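Local coordinates for protein polyhedrin (PDB 4ZQX) that builds the crystalline polyhedra that encase cypovirus particles and, in this structure, binds ATP in a pocket of each subunit, at residues Arg21-Asn26 against Leu194-Glu199; Leu102-Arg107 against Ala115-Arg120; Val110-Ala115 against Cys159-Tyr164; Arg180-His183 against Asn187-Ala190. All blocks are in the same frame, centred on the assembly; numbering follows the deposited sequence.

Contact 1: Arg21-Asn26 against Leu194-Glu199; sequences RAYDAN and LGNVIE
The side-chain nitrogen ND2 of N196 is gripped from two directions: it donates to Y23 OH at 2.7 Å, and a water accepts from the same ND2 at 2.9 Å. That water donates in turn to D24 OD2, also at 2.9 Å, so one amide ties two consecutive residues of a loop to a helix. The loop residues are the central pair of a type II beta turn, A22 to A25, closed by A25 N donating to A22 O at 3.0 Å; the amide comes from the start of helix 194-200. D24 sits at the third position of the turn, where phi must be positive (74°), a conformation that aspartate tolerates better than most residues with a side chain. Tyrosine suits the preceding place because its long rigid ring spans the gap and carries a hydroxyl at its far end; with CG anti to the backbone N (chi1 -174°), it carries the ring out from the turn until the hydroxyl meets the helix. ND2 arrives at the ring edge, near the ring plane. Ring and amide are nearly coplanar, and the phenol oxygen lies almost in the amide plane, where the N-H of a planar amide points, though the bond is somewhat bent at 154°.

A neighbouring subunit completes the site: R139 of the second subunit forms a salt bridge with D24 OD1 and hydrogen-bonds to N196 O, binding both segments into the trimer. D24 is therefore held at both carboxylate oxygens. Beside this polar group the helix offers a methyl, V197 CG2, which rests 3.8 Å from Y23 OH.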
loop_
_atom_site.group_PDB
_atom_site.type_symbol
_atom_site.label_atom_id
_atom_site.label_comp_id
_atom_site.label_asym_id
_atom_site.label_seq_id
_atom_site.Cartn_x
_atom_site.Cartn_y
_atom_site.Cartn_z
ATOM N N ARG A 21 9.791 22.601 -8.929
ATOM C CA ARG A 21 11.198 22.467 -8.575
ATOM C C ARG A 21 11.428 22.595 -7.066
ATOM O O ARG A 21 12.508 22.277 -6.566
ATOM C CB ARG A 21 12.033 23.493 -9.345
ATOM C CG ARG A 21 11.894 23.323 -10.842
ATOM C CD ARG A 21 12.717 24.303 -11.658
ATOM N NE ARG A 21 12.319 24.235 -13.061
ATOM C CZ ARG A 21 12.762 23.332 -13.933
ATOM N NH1 ARG A 21 13.648 22.414 -13.566
ATOM N NH2 ARG A 21 12.318 23.352 -15.181
ATOM N N ALA A 22 10.411 23.041 -6.336
ATOM C CA ALA A 22 10.537 23.229 -4.890
ATOM C C ALA A 22 10.685 21.928 -4.087
ATOM O O ALA A 22 10.169 20.871 -4.460
ATOM C CB ALA A 22 9.338 24.024 -4.351
ATOM N N TYR A 23 11.389 22.036 -2.966
ATOM C CA TYR A 23 11.415 20.976 -1.979
ATOM C C TYR A 23 9.988 20.709 -1.511
ATOM O O TYR A 23 9.251 21.643 -1.223
ATOM C CB TYR A 23 12.315 21.362 -0.799
ATOM C CG TYR A 23 12.486 20.239 0.201
ATOM C CD1 TYR A 23 13.377 19.204 -0.033
ATOM C CD2 TYR A 23 11.763 20.222 1.384
ATOM C CE1 TYR A 23 13.534 18.165 0.885
ATOM C CE2 TYR A 23 11.898 19.182 2.303
ATOM C CZ TYR A 23 12.786 18.158 2.046
ATOM O OH TYR A 23 12.941 17.133 2.944
ATOM N N ASP A 24 9.618 19.426 -1.460
ATOM C CA ASP A 24 8.272 18.955 -1.106
ATOM C C ASP A 24 7.212 19.172 -2.201
ATOM O O ASP A 24 6.030 18.898 -1.977
ATOM C CB ASP A 24 7.786 19.521 0.246
ATOM C CG ASP A 24 8.026 18.566 1.423
ATOM O OD1 ASP A 24 8.563 17.439 1.241
ATOM O OD2 ASP A 24 7.661 18.972 2.544
ATOM N N ALA A 25 7.630 19.616 -3.387
ATOM C CA ALA A 25 6.716 19.694 -4.530
ATOM C C ALA A 25 6.686 18.345 -5.217
ATOM O O ALA A 25 7.727 17.714 -5.408
ATOM C CB ALA A 25 7.149 20.770 -5.497
ATOM N N ASN A 26 5.491 17.878 -5.573
ATOM C CA ASN A 26 5.374 16.560 -6.171
ATOM C C ASN A 26 5.842 16.462 -7.619
ATOM O O ASN A 26 5.575 17.338 -8.430
ATOM C CB ASN A 26 3.919 16.093 -6.120
ATOM C CG ASN A 26 3.509 15.603 -4.763
ATOM O OD1 ASN A 26 4.305 15.029 -4.027
ATOM N ND2 ASN A 26 2.251 15.822 -4.420
ATOM N N LEU A 194 17.645 13.481 6.100
ATOM C CA LEU A 194 17.172 12.152 5.716
ATOM C C LEU A 194 15.813 11.771 6.337
ATOM O O LEU A 194 14.924 11.314 5.646
ATOM C CB LEU A 194 18.235 11.099 6.061
ATOM C CG LEU A 194 17.838 9.624 5.916
ATOM C CD1 LEU A 194 17.554 9.274 4.453
ATOM C CD2 LEU A 194 18.937 8.745 6.480
ATOM N N GLY A 195 15.658 11.965 7.637
ATOM C CA GLY A 195 14.401 11.625 8.301
ATOM C C GLY A 195 13.212 12.351 7.698
ATOM O O GLY A 195 12.101 11.805 7.584
ATOM N N ASN A 196 13.431 13.602 7.311
ATOM C CA ASN A 196 12.349 14.390 6.722
ATOM C C ASN A 196 11.941 13.861 5.341
ATOM O O ASN A 196 10.755 13.840 4.993
ATOM C CB ASN A 196 12.729 15.875 6.679
ATOM C CG ASN A 196 11.534 16.772 6.398
ATOM O OD1 ASN A 196 10.707 17.043 7.276
ATOM N ND2 ASN A 196 11.438 17.229 5.172
ATOM N N VAL A 197 12.918 13.416 4.567
ATOM C CA VAL A 197 12.640 12.759 3.299
ATOM C C VAL A 197 11.892 11.441 3.531
ATOM O O VAL A 197 10.904 11.162 2.867
ATOM C CB VAL A 197 13.943 12.508 2.503
ATOM C CG1 VAL A 197 13.662 11.670 1.254
ATOM C CG2 VAL A 197 14.617 13.835 2.146
ATOM N N ILE A 198 12.354 10.631 4.482
ATOM C CA ILE A 198 11.727 9.332 4.717
ATOM C C ILE A 198 10.268 9.521 5.122
ATOM O O ILE A 198 9.397 8.768 4.692
ATOM C CB ILE A 198 12.510 8.501 5.760
ATOM C CG1 ILE A 198 13.828 8.019 5.140
ATOM C CG2 ILE A 198 11.683 7.306 6.229
ATOM C CD1 ILE A 198 14.739 7.280 6.100
ATOM N N GLU A 199 10.003 10.549 5.917
ATOM C CA GLU A 199 8.644 10.831 6.365
ATOM C C GLU A 199 7.719 11.175 5.206
ATOM O O GLU A 199 6.504 10.974 5.300
ATOM C CB GLU A 199 8.657 11.969 7.384
ATOM C CG GLU A 199 9.122 11.504 8.751
ATOM C CD GLU A 199 9.607 12.617 9.658
ATOM O OE1 GLU A 199 9.482 13.799 9.309
ATOM O OE2 GLU A 199 10.135 12.291 10.741
HETATM O O HOH W 1 9.318 19.177 4.913
#

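Contact 2: Leu102-Arg107 against Ala115-Arg120; sequences LSFYLR and ASIDIR
F104 and I117 meet at the middle of a beta-sandwich core, where strand 102-107 of one antiparallel sheet faces strand 116-120 of another. The two strand axes are 10.7 Å apart and run nearly antiparallel, at 161°, a separation that leaves room for side chains from both sheets and for no backbone bonding between them.

The aromatic part of the contact centres on a CH-pi interaction. I117 CG2 lies over one face of the F104 ring, 3.8 Å from its centroid and 18° off the normal, displaced toward the CE2-CZ side of the ring, while I117 CD1 reaches back to F104 CG at 4.0 Å. Both branches of the isoleucine are thus used, its CG2 anti to the backbone N and its CG1 beside it (chi1 -60°). I119 CD1 approaches the same ring obliquely, 4.0 Å from F104 CZ.

The purely aliphatic contacts extend this layer in both directions. L102 CD1 touches I119 CD1 at 4.4 Å; at the other end L106 CD2 meets A115 CB, also at 4.4 Å, where a small residue fits the turn into the strand.

Charge is kept off this surface: D118 points away and forms a salt bridge with R120 in its own strand, R120 also binding D136.

Around the pair, strand 173-179 contributes I174 beside L102 and V176 beside F104, while strand 27-34 flanks the first strand with A33, I31 and L29.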
loop_
_atom_site.group_PDB
_atom_site.type_symbol
_atom_site.label_atom_id
_atom_site.label_comp_id
_atom_site.label_asym_id
_atom_site.label_seq_id
_atom_site.Cartn_x
_atom_site.Cartn_y
_atom_site.Cartn_z
ATOM N N LEU A 102 -0.218 1.173 -23.522
ATOM C CA LEU A 102 0.002 1.900 -22.272
ATOM C C LEU A 102 0.771 3.173 -22.558
ATOM O O LEU A 102 1.709 3.164 -23.362
ATOM C CB LEU A 102 0.794 1.064 -21.280
ATOM C CG LEU A 102 0.171 -0.241 -20.807
ATOM C CD1 LEU A 102 1.159 -1.043 -19.979
ATOM C CD2 LEU A 102 -1.059 0.059 -20.008
ATOM N N SER A 103 0.344 4.260 -21.917
ATOM C CA SER A 103 0.984 5.560 -22.010
ATOM C C SER A 103 1.379 5.995 -20.614
ATOM O O SER A 103 0.567 5.930 -19.698
ATOM C CB SER A 103 -0.002 6.581 -22.573
ATOM O OG SER A 103 -0.486 6.166 -23.826
ATOM N N PHE A 104 2.614 6.468 -20.477
ATOM C CA PHE A 104 3.166 6.903 -19.204
ATOM C C PHE A 104 3.501 8.382 -19.314
ATOM O O PHE A 104 4.374 8.750 -20.083
ATOM C CB PHE A 104 4.446 6.122 -18.868
ATOM C CG PHE A 104 4.229 4.652 -18.684
ATOM C CD1 PHE A 104 4.155 3.806 -19.773
ATOM C CD2 PHE A 104 4.090 4.117 -17.419
ATOM C CE1 PHE A 104 3.943 2.462 -19.600
ATOM C CE2 PHE A 104 3.879 2.780 -17.249
ATOM C CZ PHE A 104 3.803 1.951 -18.346
ATOM N N TYR A 105 2.809 9.213 -18.538
ATOM C CA TYR A 105 3.007 10.658 -18.551
ATOM C C TYR A 105 3.690 11.097 -17.260
ATOM O O TYR A 105 3.165 10.858 -16.184
ATOM C CB TYR A 105 1.654 11.355 -18.713
ATOM C CG TYR A 105 1.073 11.138 -20.089
ATOM C CD1 TYR A 105 1.555 11.853 -21.176
ATOM C CD2 TYR A 105 0.073 10.200 -20.314
ATOM C CE1 TYR A 105 1.058 11.653 -22.448
ATOM C CE2 TYR A 105 -0.450 10.013 -21.583
ATOM C CZ TYR A 105 0.060 10.739 -22.650
ATOM O OH TYR A 105 -0.416 10.581 -23.943
ATOM N N LEU A 106 4.871 11.706 -17.382
ATOM C CA LEU A 106 5.654 12.144 -16.225
ATOM C C LEU A 106 5.829 13.653 -16.260
ATOM O O LEU A 106 6.196 14.206 -17.303
ATOM C CB LEU A 106 7.048 11.488 -16.226
ATOM C CG LEU A 106 7.173 10.004 -15.864
ATOM C CD1 LEU A 106 6.555 9.110 -16.926
ATOM C CD2 LEU A 106 8.638 9.636 -15.658
ATOM N N ARG A 107 5.579 14.326 -15.139
ATOM C CA ARG A 107 5.688 15.778 -15.126
ATOM C C ARG A 107 6.308 16.241 -13.826
ATOM O O ARG A 107 5.827 15.903 -12.755
ATOM C CB ARG A 107 4.306 16.442 -15.300
ATOM C CG ARG A 107 4.375 17.939 -15.620
ATOM C CD ARG A 107 3.021 18.653 -15.415
ATOM N NE ARG A 107 3.028 19.989 -16.011
ATOM C CZ ARG A 107 3.486 21.087 -15.416
ATOM N NH1 ARG A 107 3.960 21.033 -14.181
ATOM N NH2 ARG A 107 3.460 22.247 -16.059
ATOM N N ALA A 115 14.841 7.383 -14.127
ATOM C CA ALA A 115 13.445 6.951 -14.121
ATOM C C ALA A 115 13.358 5.590 -14.799
ATOM O O ALA A 115 13.908 5.406 -15.886
ATOM C CB ALA A 115 12.575 7.965 -14.817
ATOM N N SER A 116 12.698 4.629 -14.153
ATOM C CA SER A 116 12.600 3.285 -14.719
ATOM C C SER A 116 11.160 2.818 -14.833
ATOM O O SER A 116 10.363 3.016 -13.933
ATOM C CB SER A 116 13.424 2.289 -13.908
ATOM O OG SER A 116 12.975 2.210 -12.576
ATOM N N ILE A 117 10.842 2.213 -15.972
ATOM C CA ILE A 117 9.513 1.673 -16.231
ATOM C C ILE A 117 9.717 0.205 -16.563
ATOM O O ILE A 117 10.317 -0.127 -17.575
ATOM C CB ILE A 117 8.817 2.400 -17.397
ATOM C CG1 ILE A 117 8.671 3.892 -17.075
ATOM C CG2 ILE A 117 7.451 1.775 -17.690
ATOM C CD1 ILE A 117 8.209 4.730 -18.261
ATOM N N ASP A 118 9.230 -0.663 -15.692
ATOM C CA ASP A 118 9.452 -2.093 -15.820
ATOM C C ASP A 118 8.105 -2.781 -16.037
ATOM O O ASP A 118 7.241 -2.761 -15.159
ATOM C CB ASP A 118 10.147 -2.573 -14.535
ATOM C CG ASP A 118 10.571 -4.039 -14.573
ATOM O OD1 ASP A 118 10.588 -4.666 -15.660
ATOM O OD2 ASP A 118 10.923 -4.547 -13.484
ATOM N N ILE A 119 7.928 -3.358 -17.222
ATOM C CA ILE A 119 6.742 -4.145 -17.554
ATOM C C ILE A 119 7.028 -5.594 -17.178
ATOM O O ILE A 119 7.918 -6.232 -17.777
ATOM C CB ILE A 119 6.419 -4.059 -19.036
ATOM C CG1 ILE A 119 6.329 -2.597 -19.484
ATOM C CG2 ILE A 119 5.117 -4.800 -19.342
ATOM C CD1 ILE A 119 5.316 -1.775 -18.747
ATOM N N ARG A 120 6.286 -6.085 -16.178
ATOM C CA ARG A 120 6.561 -7.373 -15.533
ATOM C C ARG A 120 5.471 -8.377 -15.877
ATOM O O ARG A 120 4.487 -8.020 -16.497
ATOM C CB ARG A 120 6.677 -7.206 -14.009
ATOM C CG ARG A 120 7.753 -6.187 -13.600
ATOM C CD ARG A 120 7.798 -5.938 -12.113
ATOM N NE ARG A 120 8.275 -7.090 -11.344
ATOM C CZ ARG A 120 9.555 -7.384 -11.131
ATOM N NH1 ARG A 120 10.522 -6.622 -11.643
ATOM N NH2 ARG A 120 9.877 -8.445 -10.396
#

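Contact 3: Val110-Ala115 against Cys159-Tyr164; sequences VDWNKA and CEKAWY
K161 lies across one face of the W112 indole, its aliphatic chain following the ring system from the six-membered to the five-membered part. CB is 3.8 Å from W112 CZ3 and CD is 3.7 Å from W112 CE3, and CE ends over the centre of the five-membered ring, 3.5 Å from its centroid and within 10° of the normal. This is a CH-pi contact of a methylene next to a charged nitrogen, whose polarised hydrogens suit the electron-rich face of an indole. The chain is extended as far as CE and then bends (chi4 -64°), which leaves K161 NZ 4.7 Å from the same centroid, still above the face: a cation-pi contact.

The opposite face of the indole is covered by V110 CB from its own loop, so the ring is sandwiched between two aliphatic groups, while F149 meets it edge-to-face. At the rim, the carbonyl oxygen C159 O comes near the ring plane, 4.1 Å from W112 CZ2. The tryptophan projects from the loop joining strands 101-107 and 116-120, where K114 N bonds to D111 O in a tight turn, and it reaches the start of strand 160-166.

A long flexible lysine suits this strand position because its methylenes can cover a wide aromatic surface while its ammonium goes elsewhere. K161 NZ makes a salt bridge with D151, which lines the ATP pocket, as does C159. The positive charge therefore has both a carboxylate and an aromatic face to stabilise it, which probably favours the protonated form and links the indole to the edge of the nucleotide site.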
loop_
_atom_site.group_PDB
_atom_site.type_symbol
_atom_site.label_atom_id
_atom_site.label_comp_id
_atom_site.label_asym_id
_atom_site.label_seq_id
_atom_site.Cartn_x
_atom_site.Cartn_y
_atom_site.Cartn_z
ATOM N N VAL A 110 11.998 15.550 -12.450
ATOM C CA VAL A 110 12.387 14.148 -12.559
ATOM C C VAL A 110 13.847 13.943 -12.951
ATOM O O VAL A 110 14.396 14.684 -13.750
ATOM C CB VAL A 110 11.485 13.448 -13.598
ATOM C CG1 VAL A 110 11.928 11.986 -13.873
ATOM C CG2 VAL A 110 10.021 13.531 -13.167
ATOM N N ASP A 111 14.472 12.921 -12.373
ATOM C CA ASP A 111 15.795 12.496 -12.810
ATOM C C ASP A 111 15.600 11.592 -14.030
ATOM O O ASP A 111 15.363 10.379 -13.900
ATOM C CB ASP A 111 16.533 11.735 -11.710
ATOM C CG ASP A 111 17.970 11.411 -12.096
ATOM O OD1 ASP A 111 18.317 11.519 -13.298
ATOM O OD2 ASP A 111 18.760 11.053 -11.199
ATOM N N TRP A 112 15.683 12.183 -15.218
ATOM C CA TRP A 112 15.425 11.437 -16.446
ATOM C C TRP A 112 16.479 10.369 -16.721
ATOM O O TRP A 112 16.229 9.445 -17.489
ATOM C CB TRP A 112 15.308 12.388 -17.647
ATOM C CG TRP A 112 14.307 13.473 -17.418
ATOM C CD1 TRP A 112 14.568 14.788 -17.192
ATOM C CD2 TRP A 112 12.886 13.329 -17.372
ATOM N NE1 TRP A 112 13.395 15.478 -17.004
ATOM C CE2 TRP A 112 12.347 14.607 -17.114
ATOM C CE3 TRP A 112 12.019 12.247 -17.532
ATOM C CZ2 TRP A 112 10.976 14.837 -17.009
ATOM C CZ3 TRP A 112 10.643 12.478 -17.424
ATOM C CH2 TRP A 112 10.143 13.775 -17.176
ATOM N N ASN A 113 17.654 10.481 -16.105
ATOM C CA ASN A 113 18.658 9.438 -16.242
ATOM C C ASN A 113 18.270 8.134 -15.533
ATOM O O ASN A 113 18.751 7.050 -15.891
ATOM C CB ASN A 113 19.987 9.915 -15.670
ATOM C CG ASN A 113 20.730 10.833 -16.607
ATOM O OD1 ASN A 113 20.478 12.040 -16.646
ATOM N ND2 ASN A 113 21.673 10.262 -17.361
ATOM N N LYS A 114 17.426 8.234 -14.514
ATOM C CA LYS A 114 17.214 7.111 -13.601
ATOM C C LYS A 114 15.760 6.664 -13.488
ATOM O O LYS A 114 15.468 5.669 -12.809
ATOM C CB LYS A 114 17.753 7.436 -12.198
ATOM C CG LYS A 114 19.299 7.600 -12.112
ATOM C CD LYS A 114 20.101 6.420 -12.668
ATOM C CE LYS A 114 19.830 5.105 -11.970
ATOM N NZ LYS A 114 20.512 4.978 -10.647
ATOM N N ALA A 115 14.841 7.383 -14.127
ATOM C CA ALA A 115 13.445 6.951 -14.121
ATOM C C ALA A 115 13.358 5.590 -14.799
ATOM O O ALA A 115 13.908 5.406 -15.886
ATOM C CB ALA A 115 12.575 7.965 -14.817
ATOM N N CYS A 159 8.943 20.529 -18.429
ATOM C CA CYS A 159 9.075 19.388 -17.533
ATOM C C CYS A 159 8.113 18.230 -17.726
ATOM O O CYS A 159 7.846 17.508 -16.766
ATOM C CB CYS A 159 8.980 19.895 -16.085
ATOM S SG CYS A 159 7.354 20.517 -15.563
ATOM N N GLU A 160 7.620 18.007 -18.946
ATOM C CA GLU A 160 6.807 16.808 -19.194
ATOM C C GLU A 160 7.420 15.950 -20.304
ATOM O O GLU A 160 7.834 16.469 -21.354
ATOM C CB GLU A 160 5.357 17.142 -19.554
ATOM C CG GLU A 160 4.513 15.862 -19.713
ATOM C CD GLU A 160 3.090 16.097 -20.179
ATOM O OE1 GLU A 160 2.521 17.152 -19.877
ATOM O OE2 GLU A 160 2.539 15.202 -20.854
ATOM N N LYS A 161 7.460 14.642 -20.053
ATOM C CA LYS A 161 7.820 13.659 -21.063
ATOM C C LYS A 161 6.913 12.451 -20.935
ATOM O O LYS A 161 6.298 12.237 -19.889
ATOM C CB LYS A 161 9.274 13.195 -20.895
ATOM C CG LYS A 161 10.294 14.317 -20.909
ATOM C CD LYS A 161 11.717 13.751 -20.913
ATOM C CE LYS A 161 12.756 14.800 -20.581
ATOM N NZ LYS A 161 12.823 15.897 -21.586
ATOM N N ALA A 162 6.869 11.643 -21.987
ATOM C CA ALA A 162 6.032 10.463 -21.999
ATOM C C ALA A 162 6.759 9.261 -22.582
ATOM O O ALA A 162 7.788 9.396 -23.245
ATOM C CB ALA A 162 4.769 10.731 -22.791
ATOM N N TRP A 163 6.214 8.080 -22.315
ATOM C CA TRP A 163 6.704 6.841 -22.922
ATOM C C TRP A 163 5.505 5.970 -23.315
ATOM O O TRP A 163 4.500 5.946 -22.606
ATOM C CB TRP A 163 7.669 6.104 -21.977
ATOM C CG TRP A 163 8.340 4.926 -22.634
ATOM C CD1 TRP A 163 9.309 4.972 -23.594
ATOM C CD2 TRP A 163 8.081 3.531 -22.397
ATOM N NE1 TRP A 163 9.670 3.698 -23.970
ATOM C CE2 TRP A 163 8.941 2.797 -23.244
ATOM C CE3 TRP A 163 7.226 2.832 -21.531
ATOM C CZ2 TRP A 163 8.948 1.404 -23.280
ATOM C CZ3 TRP A 163 7.237 1.446 -21.558
ATOM C CH2 TRP A 163 8.104 0.745 -22.421
ATOM N N TYR A 164 5.609 5.270 -24.446
ATOM C CA TYR A 164 4.493 4.489 -24.984
ATOM C C TYR A 164 4.914 3.078 -25.272
ATOM O O TYR A 164 6.041 2.847 -25.670
ATOM C CB TYR A 164 3.974 5.108 -26.286
ATOM C CG TYR A 164 3.531 6.525 -26.111
ATOM C CD1 TYR A 164 2.247 6.827 -25.686
ATOM C CD2 TYR A 164 4.415 7.571 -26.322
ATOM C CE1 TYR A 164 1.851 8.128 -25.500
ATOM C CE2 TYR A 164 4.029 8.873 -26.129
ATOM C CZ TYR A 164 2.744 9.148 -25.712
ATOM O OH TYR A 164 2.350 10.460 -25.504
#

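Contact 4: Arg180-His183 against Asn187-Ala190; sequences RNMH and NLYA
R180 opens the contact with its aliphatic part: CD lies 4.2 Å from L188 CD1, while the guanidinium carries on to the carbonyl oxygen of P48. N181 turns the other way and shapes the loop, its OD1 accepting from H183 N at 2.8 Å in an Asx turn, a job for which a short amide is well suited. M182 then carries the main packing. Its chain leaves the backbone with CG beside the N (chi1 -60°) and stays extended, so that the sulfur and the terminal methyl reach the type I beta turn N187 to A190. CE touches L188 CB at 3.9 Å and comes 3.7 Å from Y189 CE2, meeting that ring obliquely. SD is the acceptor of a weak but straight hydrogen bond from L188 N, 3.7 Å long at 168°. Within the turn, N187 OD1 accepts from Y189 N at 2.8 Å, the donor lying well above the carbonyl plane, a second Asx turn that steadies the beta turn.

Methionine fits here because a single unbranched chain supplies both a greasy methyl and a polarisable sulfur: the methyl packs on leucine and tyrosine, and the thioether lends a modest acceptor to a backbone N-H.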
loop_
_atom_site.group_PDB
_atom_site.type_symbol
_atom_site.label_atom_id
_atom_site.label_comp_id
_atom_site.label_asym_id
_atom_site.label_seq_id
_atom_site.Cartn_x
_atom_site.Cartn_y
_atom_site.Cartn_z
ATOM N N ARG A 180 13.647 11.854 -7.865
ATOM C CA ARG A 180 13.845 13.282 -8.011
ATOM C C ARG A 180 15.226 13.655 -8.596
ATOM O O ARG A 180 16.243 13.071 -8.235
ATOM C CB ARG A 180 13.695 13.950 -6.644
ATOM C CG ARG A 180 13.645 15.465 -6.749
ATOM C CD ARG A 180 13.412 16.149 -5.411
ATOM N NE ARG A 180 13.082 17.559 -5.620
ATOM C CZ ARG A 180 11.851 18.031 -5.871
ATOM N NH1 ARG A 180 10.775 17.233 -5.931
ATOM N NH2 ARG A 180 11.692 19.325 -6.061
ATOM N N ASN A 181 15.242 14.642 -9.485
ATOM C CA ASN A 181 16.475 15.237 -9.985
ATOM C C ASN A 181 17.303 15.903 -8.855
ATOM O O ASN A 181 16.859 16.862 -8.218
ATOM C CB ASN A 181 16.082 16.242 -11.084
ATOM C CG ASN A 181 17.261 17.041 -11.626
ATOM O OD1 ASN A 181 18.406 16.771 -11.317
ATOM N ND2 ASN A 181 16.965 18.034 -12.457
ATOM N N MET A 182 18.510 15.391 -8.620
ATOM C CA MET A 182 19.435 15.983 -7.642
ATOM C C MET A 182 20.738 16.402 -8.326
ATOM O O MET A 182 21.789 16.518 -7.681
ATOM C CB MET A 182 19.702 15.006 -6.487
ATOM C CG MET A 182 18.446 14.622 -5.744
ATOM S SD MET A 182 18.793 13.659 -4.252
ATOM C CE MET A 182 17.124 13.109 -3.926
ATOM N N HIS A 183 20.658 16.672 -9.629
ATOM C CA HIS A 183 21.840 17.066 -10.398
ATOM C C HIS A 183 22.352 18.466 -10.043
ATOM O O HIS A 183 23.341 18.920 -10.611
ATOM C CB HIS A 183 21.568 16.963 -11.906
ATOM C CG HIS A 183 21.381 15.555 -12.390
ATOM N ND1 HIS A 183 20.523 15.223 -13.416
ATOM C CD2 HIS A 183 21.938 14.392 -11.981
ATOM C CE1 HIS A 183 20.564 13.916 -13.619
ATOM N NE2 HIS A 183 21.412 13.388 -12.761
ATOM N N ASN A 187 22.882 15.977 -2.069
ATOM C CA ASN A 187 22.254 14.692 -1.750
ATOM C C ASN A 187 21.249 14.903 -0.628
ATOM O O ASN A 187 21.631 15.142 0.514
ATOM C CB ASN A 187 23.309 13.656 -1.360
ATOM C CG ASN A 187 22.708 12.293 -1.024
ATOM O OD1 ASN A 187 21.487 12.122 -1.043
ATOM N ND2 ASN A 187 23.571 11.307 -0.745
ATOM N N LEU A 188 19.964 14.834 -0.965
ATOM C CA LEU A 188 18.913 15.037 0.024
ATOM C C LEU A 188 18.810 13.913 1.068
ATOM O O LEU A 188 18.179 14.099 2.118
ATOM C CB LEU A 188 17.556 15.224 -0.663
ATOM C CG LEU A 188 17.403 16.468 -1.548
ATOM C CD1 LEU A 188 15.979 16.544 -2.088
ATOM C CD2 LEU A 188 17.773 17.767 -0.792
ATOM N N TYR A 189 19.427 12.767 0.788
ATOM C CA TYR A 189 19.456 11.648 1.732
ATOM C C TYR A 189 20.640 11.733 2.697
ATOM O O TYR A 189 20.783 10.883 3.570
ATOM C CB TYR A 189 19.527 10.298 1.000
ATOM C CG TYR A 189 18.331 9.992 0.132
ATOM C CD1 TYR A 189 17.150 9.510 0.683
ATOM C CD2 TYR A 189 18.385 10.180 -1.236
ATOM C CE1 TYR A 189 16.068 9.218 -0.111
ATOM C CE2 TYR A 189 17.301 9.888 -2.046
ATOM C CZ TYR A 189 16.142 9.412 -1.473
ATOM O OH TYR A 189 15.057 9.118 -2.270
ATOM N N ALA A 190 21.490 12.739 2.532
ATOM C CA ALA A 190 22.672 12.894 3.375
ATOM C C ALA A 190 22.401 13.827 4.535
ATOM O O ALA A 190 21.729 14.842 4.382
ATOM C CB ALA A 190 23.832 13.417 2.563
#

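In the fold
Contacts 2 and 3 lie side by side, centres 8 Å apart: they share A115, and strands 101-107 and 160-166 are neighbours in one sheet, with F104 N bonded to W163 O at 2.9 Å. Contact 3 is the closer to the nucleotide, the C159 side chain about 6 Å from ATP, against about 12 Å for L106 of contact 2. Contacts 1 and 4 lie away from that pocket, their centres 10 Å apart, and are joined directly by R180 NH1 and A25 O at 3.1 Å and by the packing of L194 on Y189. H183 of contact 4 packs on D111 and N113, connecting this peripheral pair to contact 3.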